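Local coordinates for protein serpin-ZX (Arabidopsis thaliana, PDB 3LE2) that inhibits the cysteine proteases metacaspase-9 and RD21A by offering a reactive-centre loop whose cleavage traps the protease covalently, restraining programmed cell death, at residues K176-E185 / E334-A342; P204-V214 / R270-K281. One frame throughout, in Å; residues are numbered along the deposited sequence. Where two conformers were deposited one is given.

Contact 1. Residues K176-E185 / E334-A342; sequences KGTWNEKFDE and EVNEEGTEA. With ACT (acetate ion), chain D.
Trp179 grips Asn336, just ahead of the reactive-centre loop, with its ring, and with its backbone holds Glu338 and Thr340 around the loop's first residue, Gly339. Its indole NE1 donates to Asn336 O at 2.9 Å, the acceptor lying only 6° out of the ring plane, which, with the stack on Tyr227, probably limits the ring's rotation. Trp179 N binds Glu338 O on a lone pair, and Thr340 N returns to Trp179 O; together they make a single bridge between Trp179 and Gly339. That glycine is closely faced by Lys182, whose CB stands 3.3 Å from Gly339 CA. Phe183 N donates to Glu337 O at 3.0 Å. At the exposed end, Lys182 runs out extended to a salt bridge, NZ to Glu341 OE1 at 2.7 Å, met on the syn side. The turn is shaped from within: Asn336 OD1 accepts from Glu338 N (3.0 Å), an Asx turn. Glu337 bends at chi2 (87°), laying CG against Phe183 CB and Glu185 CA, while its OE2 is bonded to Thr188. Further out, Val335 and Phe183 pack against Met206, where strand 326-335 leaves its neighbours 167-176 and 277-289.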
# COMPACT_ATOMS: atom_id res chain seq x y z
N LYS A 176 -0.38 -4.01 11.14
CA LYS A 176 0.39 -3.57 12.30
C LYS A 176 1.38 -4.65 12.63
O LYS A 176 1.01 -5.81 12.82
CB LYS A 176 -0.51 -3.29 13.51
CG LYS A 176 0.29 -2.88 14.74
CD LYS A 176 -0.61 -2.29 15.81
CE LYS A 176 0.18 -1.89 17.05
NZ LYS A 176 -0.74 -1.33 18.10
N GLY A 177 2.66 -4.28 12.68
CA GLY A 177 3.71 -5.23 12.93
C GLY A 177 4.65 -4.77 14.03
O GLY A 177 4.82 -3.58 14.25
N THR A 178 5.24 -5.74 14.71
CA THR A 178 6.29 -5.50 15.69
C THR A 178 7.65 -5.63 15.00
O THR A 178 7.85 -6.57 14.24
CB THR A 178 6.22 -6.54 16.82
OG1 THR A 178 5.01 -6.37 17.56
CG2 THR A 178 7.38 -6.39 17.75
N TRP A 179 8.56 -4.69 15.26
CA TRP A 179 9.91 -4.75 14.71
C TRP A 179 10.66 -5.97 15.21
O TRP A 179 10.43 -6.45 16.33
CB TRP A 179 10.74 -3.51 15.08
CG TRP A 179 10.18 -2.18 14.62
CD1 TRP A 179 9.92 -1.09 15.40
CD2 TRP A 179 9.84 -1.80 13.28
NE1 TRP A 179 9.44 -0.06 14.63
CE2 TRP A 179 9.38 -0.47 13.32
CE3 TRP A 179 9.89 -2.46 12.04
CZ2 TRP A 179 8.96 0.21 12.18
CZ3 TRP A 179 9.46 -1.78 10.91
CH2 TRP A 179 9.01 -0.46 10.99
N ASN A 180 11.55 -6.49 14.37
CA ASN A 180 12.50 -7.52 14.77
C ASN A 180 13.48 -7.01 15.84
O ASN A 180 13.93 -7.76 16.69
CB ASN A 180 13.27 -8.01 13.55
CG ASN A 180 13.78 -9.42 13.70
OD1 ASN A 180 13.20 -10.22 14.42
ND2 ASN A 180 14.86 -9.73 12.99
N GLU A 181 13.78 -5.71 15.80
CA GLU A 181 14.62 -5.06 16.79
C GLU A 181 13.92 -3.84 17.37
O GLU A 181 13.77 -2.84 16.69
CB GLU A 181 15.91 -4.58 16.14
CG GLU A 181 16.82 -5.68 15.64
CD GLU A 181 17.71 -6.24 16.74
OE1 GLU A 181 17.83 -5.58 17.80
OE2 GLU A 181 18.28 -7.33 16.53
N LYS A 182 13.50 -3.92 18.63
CA LYS A 182 12.86 -2.76 19.25
C LYS A 182 13.83 -1.58 19.32
O LYS A 182 15.04 -1.76 19.26
CB LYS A 182 12.35 -3.11 20.65
CG LYS A 182 13.44 -3.48 21.66
CD LYS A 182 12.83 -4.14 22.89
CE LYS A 182 13.89 -4.58 23.89
NZ LYS A 182 13.28 -5.39 24.99
N PHE A 183 13.27 -0.38 19.41
CA PHE A 183 14.05 0.81 19.75
C PHE A 183 13.89 1.03 21.24
O PHE A 183 12.86 0.68 21.80
CB PHE A 183 13.52 2.04 19.01
CG PHE A 183 13.66 1.96 17.53
CD1 PHE A 183 14.67 2.66 16.89
CD2 PHE A 183 12.79 1.19 16.78
CE1 PHE A 183 14.80 2.60 15.52
CE2 PHE A 183 12.92 1.12 15.41
CZ PHE A 183 13.92 1.83 14.78
N ASP A 184 14.91 1.61 21.87
CA ASP A 184 14.82 1.94 23.29
C ASP A 184 14.05 3.25 23.44
O ASP A 184 14.55 4.33 23.10
CB ASP A 184 16.21 2.05 23.92
CG ASP A 184 16.16 2.12 25.45
OD1 ASP A 184 15.18 2.67 26.00
OD2 ASP A 184 17.10 1.63 26.09
N GLU A 185 12.83 3.14 23.94
CA GLU A 185 11.97 4.31 24.08
C GLU A 185 12.58 5.38 24.98
O GLU A 185 12.27 6.56 24.86
CB GLU A 185 10.59 3.89 24.59
CG GLU A 185 9.64 5.04 24.77
CD GLU A 185 8.32 4.60 25.35
OE1 GLU A 185 8.00 3.40 25.25
OE2 GLU A 185 7.61 5.46 25.92
N GLU A 334 1.76 3.15 10.96
CA GLU A 334 2.27 3.63 12.23
C GLU A 334 3.70 3.20 12.42
O GLU A 334 4.06 2.06 12.10
CB GLU A 334 1.43 3.10 13.37
CG GLU A 334 2.08 3.32 14.72
CD GLU A 334 1.18 2.89 15.86
OE1 GLU A 334 0.33 2.00 15.66
OE2 GLU A 334 1.34 3.46 16.97
N VAL A 335 4.51 4.11 12.93
CA VAL A 335 5.88 3.80 13.28
C VAL A 335 6.17 4.23 14.72
O VAL A 335 6.08 5.41 15.06
CB VAL A 335 6.88 4.46 12.31
CG1 VAL A 335 8.28 4.46 12.89
CG2 VAL A 335 6.86 3.76 10.97
N ASN A 336 6.50 3.26 15.57
CA ASN A 336 6.93 3.55 16.94
C ASN A 336 8.07 2.60 17.37
O ASN A 336 8.69 1.94 16.53
CB ASN A 336 5.74 3.53 17.92
CG ASN A 336 5.06 2.17 18.00
OD1 ASN A 336 5.71 1.14 17.94
ND2 ASN A 336 3.74 2.17 18.15
N GLU A 337 8.33 2.55 18.67
CA GLU A 337 9.49 1.81 19.19
C GLU A 337 9.30 0.31 19.32
O GLU A 337 10.28 -0.43 19.42
CB GLU A 337 9.89 2.33 20.58
CG GLU A 337 10.39 3.77 20.62
CD GLU A 337 9.27 4.77 20.77
OE1 GLU A 337 8.09 4.38 20.61
OE2 GLU A 337 9.57 5.95 21.03
N GLU A 338 8.05 -0.14 19.31
CA GLU A 338 7.70 -1.51 19.69
C GLU A 338 8.37 -2.61 18.87
O GLU A 338 8.16 -2.74 17.66
CB GLU A 338 6.18 -1.68 19.71
CG GLU A 338 5.47 -0.57 20.49
CD GLU A 338 3.98 -0.80 20.61
OE1 GLU A 338 3.23 -0.41 19.70
OE2 GLU A 338 3.57 -1.37 21.64
N GLY A 339 9.18 -3.43 19.55
CA GLY A 339 9.90 -4.53 18.93
C GLY A 339 9.72 -5.81 19.74
O GLY A 339 9.13 -5.78 20.83
N THR A 340 10.20 -6.93 19.22
CA THR A 340 10.03 -8.21 19.91
C THR A 340 10.71 -8.26 21.28
O THR A 340 11.81 -7.73 21.47
CB THR A 340 10.53 -9.37 19.06
OG1 THR A 340 10.19 -10.60 19.70
CG2 THR A 340 12.05 -9.30 18.88
N GLU A 341 10.04 -8.91 22.23
CA GLU A 341 10.57 -9.11 23.58
C GLU A 341 11.16 -10.51 23.73
O GLU A 341 11.60 -10.88 24.81
CB GLU A 341 9.46 -8.95 24.63
CG GLU A 341 8.77 -7.59 24.63
CD GLU A 341 9.73 -6.44 24.88
OE1 GLU A 341 10.88 -6.69 25.30
OE2 GLU A 341 9.33 -5.28 24.65
N ALA A 342 11.15 -11.27 22.64
CA ALA A 342 11.51 -12.68 22.70
C ALA A 342 12.79 -13.01 21.91
O ALA A 342 13.07 -14.19 21.65
CB ALA A 342 10.35 -13.56 22.23
C ACT D . 1.67 -7.82 15.55
O ACT D . 2.84 -7.79 15.09
OXT ACT D . 1.16 -6.72 15.87
CH3 ACT D . 0.91 -9.12 15.70
O HOH W 1 0.50 0.77 18.65
O HOH W 2 3.13 -1.31 12.26
O HOH W 3 6.25 -1.37 16.00
O HOH W 4 13.89 -6.48 20.22

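Contact 2. Residues P204-V214 / R270-K281; sequences PFMTSKKKQYV and RQVKVREFKIPK
Two antiparallel strand pairings, separated by the corner at Arg275-Glu276 in one segment and the loop 208-211 in the other, make up this contact: 204-207 lies on 277-280, and 212-214 crosses 271-274 at 98°. In the first, Met206 and Ile279 form a hydrogen-bonded pair, Ile279 N giving a nearly straight bond to Met206 O at 2.9 Å, and Lys281 N reaches Pro204 O beyond it. On one face Phe205 lays its CE1 3.5 Å from Pro280 CD. On the other, the Met206 chain bends at chi3, bringing CE to 4.0 Å from Ile279 CG2. Where the pairing gives out, Thr207 OG1 donates to Phe277 O at 2.7 Å, in the carbonyl plane, a side-chain bond beside the strand pair.

Phe277, just after the corner, lies between the two pairings. Gln212 CG sits over one face of that ring, displaced toward the rim and 3.7 Å from the centroid, and the bend at chi2 (-67°) brings the Gln212 amide nearly parallel to the ring, the planes 11° apart; Ser208 N comes to the ring's edge. Val274 CG1 packs against the same Gln212 CG, while waters bridge the separated backbones, one joining Ser208 O to Arg275 O. In the second pairing, Gln212 and Val272 exchange backbone bonds, and Gln271 CG sits over the centre of the Tyr213 ring, 3.5 Å from its centroid.

At the outer side Lys211 NZ and Lys273 NZ approach to 4.1 Å, and a water accepts from both, weakly from Lys273. Lys211, whose side chain lies about 6 Å from that of Gly354 at the reactive bond, makes a salt bridge with Glu359 that probably offsets part of this like-charge pairing. Strand 204-207 on 277-280, with 361-365, the strand after the reactive-centre loop, parallel to the latter, is consistent with sheet C of the serpin fold, while 212-214 leads on into the hairpin with 220-226.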
# COMPACT_ATOMS: atom_id res chain seq x y z
N PRO A 204 9.13 13.85 17.97
CA PRO A 204 9.85 12.72 18.56
C PRO A 204 10.62 11.90 17.50
O PRO A 204 10.02 11.35 16.57
CB PRO A 204 8.74 11.85 19.17
CG PRO A 204 7.45 12.59 18.97
CD PRO A 204 7.67 13.65 17.96
N PHE A 205 11.94 11.84 17.64
CA PHE A 205 12.78 10.99 16.80
C PHE A 205 13.31 9.80 17.60
O PHE A 205 13.93 9.99 18.64
CB PHE A 205 13.97 11.77 16.26
CG PHE A 205 13.66 12.68 15.10
CD1 PHE A 205 13.72 12.21 13.80
CD2 PHE A 205 13.33 14.01 15.31
CE1 PHE A 205 13.46 13.03 12.73
CE2 PHE A 205 13.06 14.85 14.24
CZ PHE A 205 13.13 14.36 12.94
N MET A 206 13.07 8.59 17.10
CA MET A 206 13.66 7.40 17.68
C MET A 206 15.12 7.30 17.26
O MET A 206 15.51 7.79 16.20
CB MET A 206 12.90 6.16 17.21
CG MET A 206 11.41 6.26 17.38
SD MET A 206 10.55 4.74 16.96
CE MET A 206 11.15 4.46 15.30
N THR A 207 15.94 6.66 18.10
CA THR A 207 17.34 6.45 17.76
C THR A 207 17.83 5.09 18.22
O THR A 207 17.14 4.37 18.95
CB THR A 207 18.26 7.53 18.36
OG1 THR A 207 19.56 7.43 17.76
CG2 THR A 207 18.37 7.37 19.87
N SER A 208 19.03 4.74 17.77
CA SER A 208 19.65 3.46 18.11
C SER A 208 21.14 3.48 17.82
O SER A 208 21.62 4.26 17.00
CB SER A 208 19.00 2.31 17.33
OG SER A 208 19.71 1.11 17.57
N LYS A 209 21.87 2.62 18.51
CA LYS A 209 23.30 2.51 18.28
C LYS A 209 23.63 1.15 17.69
O LYS A 209 24.77 0.88 17.35
CB LYS A 209 24.11 2.78 19.55
CG LYS A 209 24.53 4.24 19.72
CD LYS A 209 25.40 4.45 20.96
CE LYS A 209 26.10 5.80 20.93
NZ LYS A 209 25.16 6.94 20.68
N LYS A 210 22.60 0.31 17.58
CA LYS A 210 22.75 -0.97 16.89
C LYS A 210 23.04 -0.76 15.41
O LYS A 210 22.85 0.32 14.87
CB LYS A 210 21.49 -1.82 17.06
CG LYS A 210 21.17 -2.17 18.50
CD LYS A 210 20.36 -3.46 18.58
CE LYS A 210 19.86 -3.72 19.99
NZ LYS A 210 18.68 -2.87 20.34
N LYS A 211 23.50 -1.81 14.74
CA LYS A 211 23.78 -1.71 13.32
C LYS A 211 22.47 -1.72 12.55
O LYS A 211 21.49 -2.34 12.98
CB LYS A 211 24.71 -2.84 12.90
CG LYS A 211 26.04 -2.85 13.66
CD LYS A 211 26.98 -3.96 13.16
CE LYS A 211 28.21 -4.14 14.08
NZ LYS A 211 29.19 -3.01 14.02
N GLN A 212 22.42 -1.04 11.41
CA GLN A 212 21.19 -1.00 10.61
C GLN A 212 21.41 -1.42 9.14
O GLN A 212 22.51 -1.27 8.60
CB GLN A 212 20.56 0.40 10.67
CG GLN A 212 20.40 1.00 12.10
CD GLN A 212 19.39 0.26 12.95
OE1 GLN A 212 18.41 -0.27 12.44
NE2 GLN A 212 19.64 0.22 14.25
N TYR A 213 20.36 -1.94 8.51
CA TYR A 213 20.35 -2.15 7.05
C TYR A 213 20.25 -0.80 6.32
O TYR A 213 19.15 -0.34 6.00
CB TYR A 213 19.17 -3.04 6.63
CG TYR A 213 19.21 -4.46 7.17
CD1 TYR A 213 20.09 -5.40 6.63
CD2 TYR A 213 18.37 -4.85 8.22
CE1 TYR A 213 20.13 -6.70 7.12
CE2 TYR A 213 18.40 -6.14 8.71
CZ TYR A 213 19.30 -7.06 8.15
OH TYR A 213 19.34 -8.35 8.62
N VAL A 214 21.40 -0.18 6.06
CA VAL A 214 21.40 1.08 5.31
C VAL A 214 22.38 1.03 4.13
O VAL A 214 23.52 0.59 4.28
CB VAL A 214 21.77 2.26 6.22
CG1 VAL A 214 21.68 3.58 5.45
CG2 VAL A 214 20.86 2.30 7.44
N ARG A 270 22.98 -5.61 4.09
CA ARG A 270 23.96 -5.68 5.17
C ARG A 270 23.64 -4.69 6.29
O ARG A 270 23.38 -3.51 6.04
CB ARG A 270 25.37 -5.39 4.66
CG ARG A 270 25.91 -6.42 3.73
CD ARG A 270 27.40 -6.23 3.52
NE ARG A 270 27.93 -7.27 2.65
CZ ARG A 270 28.17 -8.53 3.04
NH1 ARG A 270 27.92 -8.89 4.29
NH2 ARG A 270 28.65 -9.41 2.17
N GLN A 271 23.69 -5.16 7.53
CA GLN A 271 23.64 -4.26 8.67
C GLN A 271 24.99 -3.62 8.83
O GLN A 271 26.00 -4.30 8.94
CB GLN A 271 23.28 -5.01 9.95
CG GLN A 271 21.86 -5.51 9.95
CD GLN A 271 21.52 -6.30 11.20
OE1 GLN A 271 22.08 -7.35 11.44
NE2 GLN A 271 20.57 -5.79 11.97
N VAL A 272 25.01 -2.29 8.83
CA VAL A 272 26.25 -1.55 8.95
C VAL A 272 26.24 -0.64 10.16
O VAL A 272 25.21 -0.40 10.78
CB VAL A 272 26.58 -0.75 7.66
CG1 VAL A 272 26.57 -1.67 6.44
CG2 VAL A 272 25.61 0.41 7.46
N LYS A 273 27.42 -0.15 10.51
CA LYS A 273 27.59 0.73 11.65
C LYS A 273 26.99 2.09 11.32
O LYS A 273 27.28 2.66 10.26
CB LYS A 273 29.09 0.87 11.97
CG LYS A 273 29.41 1.48 13.33
CD LYS A 273 30.92 1.50 13.58
CE LYS A 273 31.26 1.51 15.07
NZ LYS A 273 30.82 0.27 15.77
N VAL A 274 26.16 2.60 12.22
CA VAL A 274 25.61 3.94 12.06
C VAL A 274 26.26 4.88 13.08
O VAL A 274 26.53 4.48 14.21
CB VAL A 274 24.08 3.96 12.29
CG1 VAL A 274 23.37 3.09 11.27
CG2 VAL A 274 23.75 3.51 13.71
N ARG A 275 26.53 6.11 12.67
CA ARG A 275 26.97 7.10 13.65
C ARG A 275 25.74 7.87 14.16
O ARG A 275 25.27 7.65 15.28
CB ARG A 275 28.02 8.04 13.06
CG ARG A 275 28.19 9.30 13.88
CD ARG A 275 29.46 10.03 13.56
NE ARG A 275 29.50 10.51 12.19
CZ ARG A 275 29.11 11.72 11.80
NH1 ARG A 275 28.63 12.59 12.69
NH2 ARG A 275 29.20 12.07 10.52
N GLU A 276 25.21 8.75 13.33
CA GLU A 276 23.94 9.40 13.64
C GLU A 276 22.78 8.66 12.98
O GLU A 276 22.80 8.42 11.77
CB GLU A 276 23.96 10.86 13.20
CG GLU A 276 24.27 11.81 14.32
CD GLU A 276 23.50 13.09 14.18
OE1 GLU A 276 22.40 13.21 14.77
OE2 GLU A 276 23.99 13.99 13.45
N PHE A 277 21.78 8.32 13.78
CA PHE A 277 20.64 7.53 13.32
C PHE A 277 19.33 8.00 13.94
O PHE A 277 19.08 7.75 15.12
CB PHE A 277 20.85 6.06 13.67
CG PHE A 277 19.79 5.15 13.14
CD1 PHE A 277 19.60 5.02 11.77
CD2 PHE A 277 18.98 4.44 13.99
CE1 PHE A 277 18.61 4.19 11.28
CE2 PHE A 277 18.00 3.60 13.51
CZ PHE A 277 17.81 3.48 12.15
N LYS A 278 18.50 8.68 13.15
CA LYS A 278 17.27 9.26 13.68
C LYS A 278 16.05 8.98 12.82
O LYS A 278 16.02 9.32 11.64
CB LYS A 278 17.44 10.77 13.87
CG LYS A 278 18.49 11.17 14.88
CD LYS A 278 18.09 10.76 16.29
CE LYS A 278 19.20 11.05 17.29
NZ LYS A 278 19.61 12.49 17.25
N ILE A 279 15.04 8.38 13.44
CA ILE A 279 13.79 8.05 12.76
C ILE A 279 12.58 8.71 13.45
O ILE A 279 12.30 8.43 14.62
CB ILE A 279 13.58 6.52 12.73
CG1 ILE A 279 14.80 5.83 12.13
CG2 ILE A 279 12.36 6.15 11.92
CD1 ILE A 279 15.12 6.32 10.73
N PRO A 280 11.86 9.58 12.73
CA PRO A 280 10.69 10.19 13.39
C PRO A 280 9.59 9.17 13.62
O PRO A 280 9.35 8.32 12.75
CB PRO A 280 10.21 11.22 12.37
CG PRO A 280 10.68 10.69 11.05
CD PRO A 280 12.03 10.09 11.36
N LYS A 281 8.91 9.25 14.76
CA LYS A 281 7.69 8.48 14.95
C LYS A 281 6.64 9.10 14.04
O LYS A 281 6.74 10.28 13.71
CB LYS A 281 7.20 8.57 16.40
CG LYS A 281 8.12 7.93 17.41
CD LYS A 281 7.54 7.98 18.82
CE LYS A 281 6.42 6.97 19.03
NZ LYS A 281 5.75 7.16 20.35
O HOH W 5 7.77 12.24 14.85
O HOH W 6 22.79 6.97 16.87
O HOH W 7 25.91 0.88 14.84
O HOH W 8 28.25 -1.30 16.61
O HOH W 9 23.26 -2.51 3.18

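How the contacts relate
Contact 2 has the larger buried share, 8 of its 20 touching residues against 4 of 16 in contact 1, and the two hold the chain differently. Contact 1 secures the exit from strand 326-335 and the first residues of the reactive-centre loop through loop backbone bonds, an indole N-H and a surface salt bridge; contact 2 relies on two short antiparallel pairings, with rings covered by glutamine side chains. Along the sequence, contact 2 is nested inside the loop that contact 1 closes. Their centres lie 13 Å apart and they touch directly: Met206 SD packs on Asn336 C at 3.3 Å, and Lys281 CE comes alongside Glu337 OE1. Both reach the neighbouring strands 326-335 and 277-289.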